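Side-chain contacts in acyl-CoA dehydrogenase (Thermus thermophilus, PDB 2Z1Q), which probably oxidises saturated acyl-CoA thioesters to their 2,3-dehydroacyl counterparts, using bound FAD as the cofactor: residues Arg289-Gly293 against Arg294-Arg298; Gly300-Gln303 against Gln304-Glu308. All coordinates share one frame; numbering follows the deposited sequence.

Contact 1: Arg289-Gly293 against Arg294-Arg298; sequences RVQFG and RPIGR. With FAD (flavin-adenine dinucleotide), chain C.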
loop_
_atom_site.group_PDB
_atom_site.type_symbol
_atom_site.label_atom_id
_atom_site.label_comp_id
_atom_site.label_asym_id
_atom_site.label_seq_id
_atom_site.Cartn_x
_atom_site.Cartn_y
_atom_site.Cartn_z
ATOM N N ARG B 289 3.520 -19.321 -13.074
ATOM C CA ARG B 289 2.258 -18.883 -13.653
ATOM C C ARG B 289 2.388 -18.552 -15.128
ATOM O O ARG B 289 3.178 -17.695 -15.515
ATOM C CB ARG B 289 1.716 -17.660 -12.911
ATOM C CG ARG B 289 0.375 -17.170 -13.450
ATOM C CD ARG B 289 -0.717 -18.226 -13.283
ATOM N NE ARG B 289 -2.043 -17.699 -13.594
ATOM C CZ ARG B 289 -3.179 -18.380 -13.463
ATOM N NH1 ARG B 289 -4.334 -17.810 -13.770
ATOM N NH2 ARG B 289 -3.163 -19.636 -13.036
ATOM N N VAL B 290 1.599 -19.224 -15.954
ATOM C CA VAL B 290 1.631 -18.973 -17.380
ATOM C C VAL B 290 0.304 -18.363 -17.855
ATOM O O VAL B 290 -0.761 -18.907 -17.598
ATOM C CB VAL B 290 1.920 -20.291 -18.176
ATOM C CG1 VAL B 290 1.819 -20.049 -19.656
ATOM C CG2 VAL B 290 3.308 -20.809 -17.842
ATOM N N GLN B 291 0.376 -17.208 -18.507
ATOM C CA GLN B 291 -0.814 -16.568 -19.071
ATOM C C GLN B 291 -0.447 -16.176 -20.493
ATOM O O GLN B 291 0.693 -15.769 -20.762
ATOM C CB GLN B 291 -1.244 -15.317 -18.290
ATOM C CG GLN B 291 -1.902 -15.616 -16.948
ATOM C CD GLN B 291 -3.168 -16.435 -17.086
ATOM O OE1 GLN B 291 -4.226 -15.917 -17.459
ATOM N NE2 GLN B 291 -3.064 -17.728 -16.797
ATOM N N PHE B 292 -1.407 -16.300 -21.402
ATOM C CA PHE B 292 -1.168 -15.973 -22.799
ATOM C C PHE B 292 0.034 -16.769 -23.308
ATOM O O PHE B 292 0.930 -16.221 -23.946
ATOM C CB PHE B 292 -0.917 -14.467 -22.976
ATOM C CG PHE B 292 -2.082 -13.602 -22.560
ATOM C CD1 PHE B 292 -2.171 -13.100 -21.265
ATOM C CD2 PHE B 292 -3.098 -13.307 -23.464
ATOM C CE1 PHE B 292 -3.262 -12.315 -20.873
ATOM C CE2 PHE B 292 -4.196 -12.521 -23.081
ATOM C CZ PHE B 292 -4.278 -12.025 -21.785
ATOM N N GLY B 293 0.046 -18.060 -22.990
ATOM C CA GLY B 293 1.109 -18.949 -23.425
ATOM C C GLY B 293 2.522 -18.509 -23.123
ATOM O O GLY B 293 3.404 -18.593 -23.982
ATOM N N ARG B 294 2.750 -18.049 -21.899
ATOM C CA ARG B 294 4.074 -17.601 -21.498
ATOM C C ARG B 294 4.111 -17.247 -20.016
ATOM O O ARG B 294 3.136 -16.736 -19.454
ATOM C CB ARG B 294 4.474 -16.368 -22.311
ATOM C CG ARG B 294 5.933 -16.331 -22.730
ATOM C CD ARG B 294 6.326 -14.940 -23.220
ATOM N NE ARG B 294 5.294 -14.321 -24.052
ATOM C CZ ARG B 294 5.355 -13.077 -24.523
ATOM N NH1 ARG B 294 6.402 -12.304 -24.250
ATOM N NH2 ARG B 294 4.362 -12.597 -25.265
ATOM N N PRO B 295 5.241 -17.534 -19.353
ATOM C CA PRO B 295 5.337 -17.205 -17.929
ATOM C C PRO B 295 5.212 -15.689 -17.812
ATOM O O PRO B 295 5.838 -14.944 -18.575
ATOM C CB PRO B 295 6.720 -17.723 -17.554
ATOM C CG PRO B 295 6.905 -18.896 -18.492
ATOM C CD PRO B 295 6.408 -18.318 -19.792
ATOM N N ILE B 296 4.382 -15.233 -16.878
ATOM C CA ILE B 296 4.163 -13.802 -16.704
ATOM C C ILE B 296 5.462 -13.057 -16.450
ATOM O O ILE B 296 5.573 -11.860 -16.730
ATOM C CB ILE B 296 3.133 -13.529 -15.574
ATOM C CG1 ILE B 296 3.585 -14.128 -14.236
ATOM C CG2 ILE B 296 1.812 -14.138 -15.970
ATOM C CD1 ILE B 296 2.589 -13.883 -13.095
ATOM N N GLY B 297 6.448 -13.787 -15.948
ATOM C CA GLY B 297 7.749 -13.214 -15.676
ATOM C C GLY B 297 8.430 -12.745 -16.953
ATOM O O GLY B 297 9.466 -12.083 -16.885
ATOM N N ARG B 298 7.860 -13.082 -18.111
ATOM C CA ARG B 298 8.436 -12.661 -19.387
ATOM C C ARG B 298 7.823 -11.352 -19.885
ATOM O O ARG B 298 8.329 -10.741 -20.831
ATOM C CB ARG B 298 8.245 -13.748 -20.455
ATOM C CG ARG B 298 9.087 -14.994 -20.239
ATOM C CD ARG B 298 10.566 -14.662 -20.208
ATOM N NE ARG B 298 11.392 -15.855 -20.049
ATOM C CZ ARG B 298 11.475 -16.585 -18.937
ATOM N NH1 ARG B 298 12.261 -17.654 -18.911
ATOM N NH2 ARG B 298 10.785 -16.247 -17.851
HETATM P PA FAD C . -2.524 -13.985 -12.494
HETATM O O1A FAD C . -3.041 -13.748 -11.168
HETATM O O2A FAD C . -2.944 -15.247 -13.386
HETATM O O5B FAD C . -1.959 -12.727 -13.261
HETATM C C5B FAD C . -0.673 -12.376 -12.773
HETATM C C4B FAD C . -0.280 -11.320 -13.746
HETATM O O4B FAD C . -1.147 -10.642 -14.590
HETATM C C3B FAD C . 0.953 -10.357 -13.455
HETATM O O3B FAD C . 2.186 -11.026 -13.754
HETATM C C2B FAD C . 0.482 -9.262 -14.487
HETATM O O2B FAD C . 1.524 -8.418 -15.012
HETATM C C1B FAD C . -0.049 -10.332 -15.364
HETATM N N9A FAD C . -0.272 -10.139 -16.782
HETATM C C8A FAD C . -1.181 -10.905 -17.466
HETATM N N7A FAD C . -1.188 -10.604 -18.709
HETATM C C5A FAD C . -0.311 -9.604 -18.928
HETATM C C6A FAD C . 0.096 -8.859 -20.067
HETATM N N6A FAD C . -0.474 -9.126 -21.291
HETATM N N1A FAD C . 1.040 -7.885 -19.904
HETATM C C2A FAD C . 1.605 -7.642 -18.722
HETATM N N3A FAD C . 1.253 -8.324 -17.645
HETATM C C4A FAD C . 0.302 -9.300 -17.679
HETATM N N1 FAD C . -14.124 -13.707 -11.913
HETATM C C2 FAD C . -15.295 -13.853 -12.540
HETATM O O2 FAD C . -15.295 -14.352 -13.660
HETATM N N3 FAD C . -16.488 -13.489 -11.983
HETATM C C4 FAD C . -16.566 -12.942 -10.717
HETATM O O4 FAD C . -17.628 -12.628 -10.219
HETATM C C4X FAD C . -15.310 -12.776 -9.965
HETATM N N5 FAD C . -15.260 -12.292 -8.719
HETATM C C5X FAD C . -14.092 -12.203 -8.029
HETATM C C6 FAD C . -14.065 -11.734 -6.660
HETATM C C7 FAD C . -12.849 -11.691 -5.963
HETATM C C7M FAD C . -12.853 -11.232 -4.521
HETATM C C8 FAD C . -11.624 -12.071 -6.599
HETATM C C8M FAD C . -10.301 -12.038 -5.865
HETATM C C9 FAD C . -11.630 -12.510 -7.917
HETATM C C9A FAD C . -12.856 -12.575 -8.663
HETATM N N10 FAD C . -12.861 -13.076 -9.988
HETATM C C10 FAD C . -14.039 -13.198 -10.671
HETATM C "C1'" FAD C . -11.575 -13.456 -10.538
HETATM C "C2'" FAD C . -10.900 -12.455 -11.480
HETATM O "O2'" FAD C . -11.632 -12.298 -12.701
HETATM C "C3'" FAD C . -9.590 -13.106 -11.697
HETATM O "O3'" FAD C . -8.931 -13.195 -10.403
HETATM C "C4'" FAD C . -8.656 -12.363 -12.602
HETATM O "O4'" FAD C . -9.185 -12.214 -13.925
HETATM C "C5'" FAD C . -7.460 -13.249 -12.508
HETATM O "O5'" FAD C . -6.364 -12.826 -13.162
HETATM P P FAD C . -5.303 -13.888 -12.582
HETATM O O1P FAD C . -5.377 -13.879 -11.106
HETATM O O2P FAD C . -5.658 -15.385 -13.131
HETATM O O3P FAD C . -3.878 -13.297 -13.122
#

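Contact 2: Gly300-Gln303 against Gln304-Glu308; sequences GLIQ and QKLGE. With FAD (flavin-adenine dinucleotide), chain C.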
loop_
_atom_site.group_PDB
_atom_site.type_symbol
_atom_site.label_atom_id
_atom_site.label_comp_id
_atom_site.label_asym_id
_atom_site.label_seq_id
_atom_site.Cartn_x
_atom_site.Cartn_y
_atom_site.Cartn_z
ATOM N N GLY B 300 6.887 -7.422 -19.862
ATOM C CA GLY B 300 7.578 -6.228 -19.426
ATOM C C GLY B 300 7.177 -5.676 -18.065
ATOM O O GLY B 300 8.032 -5.464 -17.222
ATOM N N LEU B 301 5.880 -5.455 -17.841
ATOM C CA LEU B 301 5.404 -4.890 -16.570
ATOM C C LEU B 301 5.751 -5.725 -15.338
ATOM O O LEU B 301 5.998 -5.171 -14.263
ATOM C CB LEU B 301 3.897 -4.634 -16.634
ATOM C CG LEU B 301 3.468 -3.604 -17.686
ATOM C CD1 LEU B 301 1.960 -3.473 -17.715
ATOM C CD2 LEU B 301 4.107 -2.262 -17.382
ATOM N N ILE B 302 5.764 -7.046 -15.474
ATOM C CA ILE B 302 6.126 -7.872 -14.334
ATOM C C ILE B 302 7.626 -7.716 -14.102
ATOM O O ILE B 302 8.064 -7.583 -12.956
ATOM C CB ILE B 302 5.839 -9.350 -14.578
ATOM C CG1 ILE B 302 4.343 -9.546 -14.758
ATOM C CG2 ILE B 302 6.348 -10.182 -13.433
ATOM C CD1 ILE B 302 3.894 -9.184 -16.117
ATOM N N GLN B 303 8.407 -7.721 -15.187
ATOM C CA GLN B 303 9.856 -7.580 -15.078
ATOM C C GLN B 303 10.197 -6.249 -14.410
ATOM O O GLN B 303 11.115 -6.168 -13.596
ATOM C CB GLN B 303 10.522 -7.658 -16.455
ATOM C CG GLN B 303 10.279 -8.958 -17.224
ATOM C CD GLN B 303 11.548 -9.476 -17.880
ATOM O OE1 GLN B 303 12.327 -8.703 -18.439
ATOM N NE2 GLN B 303 11.762 -10.789 -17.816
ATOM N N GLN B 304 9.452 -5.204 -14.743
ATOM C CA GLN B 304 9.694 -3.906 -14.135
ATOM C C GLN B 304 9.524 -4.007 -12.602
ATOM O O GLN B 304 10.330 -3.477 -11.847
ATOM C CB GLN B 304 8.738 -2.871 -14.736
ATOM C CG GLN B 304 8.733 -1.529 -14.032
ATOM C CD GLN B 304 7.790 -0.541 -14.703
ATOM O OE1 GLN B 304 8.108 0.028 -15.743
ATOM N NE2 GLN B 304 6.621 -0.340 -14.108
ATOM N N LYS B 305 8.483 -4.699 -12.149
ATOM C CA LYS B 305 8.257 -4.844 -10.706
ATOM C C LYS B 305 9.399 -5.625 -10.052
ATOM O O LYS B 305 9.998 -5.171 -9.075
ATOM C CB LYS B 305 6.933 -5.570 -10.459
ATOM C CG LYS B 305 5.712 -4.897 -11.050
ATOM C CD LYS B 305 4.484 -5.683 -10.653
ATOM C CE LYS B 305 3.269 -5.330 -11.501
ATOM N NZ LYS B 305 2.901 -3.915 -11.343
ATOM N N LEU B 306 9.692 -6.798 -10.607
ATOM C CA LEU B 306 10.757 -7.679 -10.122
ATOM C C LEU B 306 12.102 -6.960 -10.071
ATOM O O LEU B 306 12.874 -7.144 -9.132
ATOM C CB LEU B 306 10.873 -8.921 -11.023
ATOM C CG LEU B 306 9.708 -9.913 -10.988
ATOM C CD1 LEU B 306 9.894 -10.965 -12.072
ATOM C CD2 LEU B 306 9.617 -10.560 -9.605
ATOM N N GLY B 307 12.379 -6.131 -11.074
ATOM C CA GLY B 307 13.628 -5.388 -11.080
ATOM C C GLY B 307 13.631 -4.315 -10.003
ATOM O O GLY B 307 14.605 -4.180 -9.255
ATOM N N GLU B 308 12.543 -3.550 -9.913
ATOM C CA GLU B 308 12.461 -2.489 -8.907
ATOM C C GLU B 308 12.529 -3.092 -7.502
ATOM O O GLU B 308 13.181 -2.544 -6.619
ATOM C CB GLU B 308 11.160 -1.675 -9.085
ATOM C CG GLU B 308 11.056 -0.478 -8.168
ATOM C CD GLU B 308 12.157 0.545 -8.396
ATOM O OE1 GLU B 308 12.460 1.325 -7.462
ATOM O OE2 GLU B 308 12.718 0.579 -9.513
HETATM P PA FAD C . -2.524 -13.985 -12.494
HETATM O O1A FAD C . -3.041 -13.748 -11.168
HETATM O O2A FAD C . -2.944 -15.247 -13.386
HETATM O O5B FAD C . -1.959 -12.727 -13.261
HETATM C C5B FAD C . -0.673 -12.376 -12.773
HETATM C C4B FAD C . -0.280 -11.320 -13.746
HETATM O O4B FAD C . -1.147 -10.642 -14.590
HETATM C C3B FAD C . 0.953 -10.357 -13.455
HETATM O O3B FAD C . 2.186 -11.026 -13.754
HETATM C C2B FAD C . 0.482 -9.262 -14.487
HETATM O O2B FAD C . 1.524 -8.418 -15.012
HETATM C C1B FAD C . -0.049 -10.332 -15.364
HETATM N N9A FAD C . -0.272 -10.139 -16.782
HETATM C C8A FAD C . -1.181 -10.905 -17.466
HETATM N N7A FAD C . -1.188 -10.604 -18.709
HETATM C C5A FAD C . -0.311 -9.604 -18.928
HETATM C C6A FAD C . 0.096 -8.859 -20.067
HETATM N N6A FAD C . -0.474 -9.126 -21.291
HETATM N N1A FAD C . 1.040 -7.885 -19.904
HETATM C C2A FAD C . 1.605 -7.642 -18.722
HETATM N N3A FAD C . 1.253 -8.324 -17.645
HETATM C C4A FAD C . 0.302 -9.300 -17.679
HETATM N N1 FAD C . -14.124 -13.707 -11.913
HETATM C C2 FAD C . -15.295 -13.853 -12.540
HETATM O O2 FAD C . -15.295 -14.352 -13.660
HETATM N N3 FAD C . -16.488 -13.489 -11.983
HETATM C C4 FAD C . -16.566 -12.942 -10.717
HETATM O O4 FAD C . -17.628 -12.628 -10.219
HETATM C C4X FAD C . -15.310 -12.776 -9.965
HETATM N N5 FAD C . -15.260 -12.292 -8.719
HETATM C C5X FAD C . -14.092 -12.203 -8.029
HETATM C C6 FAD C . -14.065 -11.734 -6.660
HETATM C C7 FAD C . -12.849 -11.691 -5.963
HETATM C C7M FAD C . -12.853 -11.232 -4.521
HETATM C C8 FAD C . -11.624 -12.071 -6.599
HETATM C C8M FAD C . -10.301 -12.038 -5.865
HETATM C C9 FAD C . -11.630 -12.510 -7.917
HETATM C C9A FAD C . -12.856 -12.575 -8.663
HETATM N N10 FAD C . -12.861 -13.076 -9.988
HETATM C C10 FAD C . -14.039 -13.198 -10.671
HETATM C "C1'" FAD C . -11.575 -13.456 -10.538
HETATM C "C2'" FAD C . -10.900 -12.455 -11.480
HETATM O "O2'" FAD C . -11.632 -12.298 -12.701
HETATM C "C3'" FAD C . -9.590 -13.106 -11.697
HETATM O "O3'" FAD C . -8.931 -13.195 -10.403
HETATM C "C4'" FAD C . -8.656 -12.363 -12.602
HETATM O "O4'" FAD C . -9.185 -12.214 -13.925
HETATM C "C5'" FAD C . -7.460 -13.249 -12.508
HETATM O "O5'" FAD C . -6.364 -12.826 -13.162
HETATM P P FAD C . -5.303 -13.888 -12.582
HETATM O O1P FAD C . -5.377 -13.879 -11.106
HETATM O O2P FAD C . -5.658 -15.385 -13.131
HETATM O O3P FAD C . -3.878 -13.297 -13.122
HETATM O O HOH W 1 4.409 -2.471 -13.362
#

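Contact 1: Arg289-Gly293 against Arg294-Arg298
A tight hairpin in the FAD pocket, bridged at Val-290 and Pro-295, turns the chain back at Phe-292 and Gly-293, both with positive phi. Gln-291 N donates to Arg-294 O at 3.0 Å, tilted from the carbonyl plane; the return bond from Arg-294 N to Gln-291 O is weak. At the base, Ile-296 N meets Arg-289 O at 3.1 Å, head-on to the carbonyl. On the outer side Val-290 CG2 lies alongside Pro-295 CG at 4.1 Å. The inner side serves the cofactor. Arg-289 starts with CG anti to its N (chi1 -179°), passes Ile-296 CD1 with its CB at 3.9 Å, bends at chi2, and brings NE to FAD O2A at 2.6 Å. NH1 meets the same O2A at the guanidinium edge and O2P of the other phosphate, both through weak bonds. Gln-291 NE2 sits above one face of that group, toward its rim, while Gln-291 CB runs beside Ile-296 CG2 at 4.0 Å. Phe-292 CE1 reaches FAD N7A obliquely at 3.5 Å. From the second subunit, Pro-151 O takes Arg-289 NH2, and the backbone N atoms of Gly-154 and Asp-156 bond Gln-291 OE1. The hairpin lies between helices 252-288 and 300-331, followed by the 3-10 turn 296-298.

Contact 2: Gly300-Gln303 against Gln304-Glu308
Ile-302 and Leu-306 stand one turn apart at the start of helix 300-331 and run alongside each other in the same direction, with Ile-302 CG2 3.9 Å from Leu-306 CD1. This is the tight side. With Ile-302 CG1 beside the backbone N (chi1 -64°), CG2 stands anti to that N and lies next to Leu-306. Ile-302 belongs to the FAD pocket, its CG1-CD1 branch on the ribose side, where the modelled spacing is too close to be trusted. Leu-306 packs further onto Ile-372 and Leu-568. The backbone beneath is regular: Leu-306 N bonds Ile-302 O at 3.0 Å, almost straight, and Gly-307 N bonds Gln-303 O at 2.8 Å. The looser, partly exposed side carries Gln-304 and Lys-305. There Lys-305 N reaches Leu-301 O at a longer 3.3 Å, from above the carbonyl plane, and Lys-305 CG lies 3.2 Å from the same oxygen. Leu-301 O accepts from a water, 3.3 Å away, and the bend of Lys-305 at chi4 (-62°) turns NZ to that water, which accepts from it at 2.9 Å. Salt bridges from Lys-305 NZ to Glu-368 and to Glu-402 of the second subunit would favour a charged amine, tying this helical turn to the subunit interface.

Contact 1 is partly buried and far from the chain centre, while contact 2 is a buried turn nearer the middle; they follow each other in sequence and abut. Gln-303 NE2 probably donates to Gly-297 O, and Ile-302 CG2 packs on Gly-297 CA, so the start of the helix holds the end of the preceding loop. Both line the same FAD, but with different chemistry: residues 289-298 supply charge to the pyrophosphate and an aromatic ring to the adenine, whereas residues 300-308 bring an aliphatic side chain to the ribose side, at doubtful spacing. Each also meets the second subunit, contact 1 chiefly through backbone atoms of its partner, contact 2 through carboxylate and amide side chains.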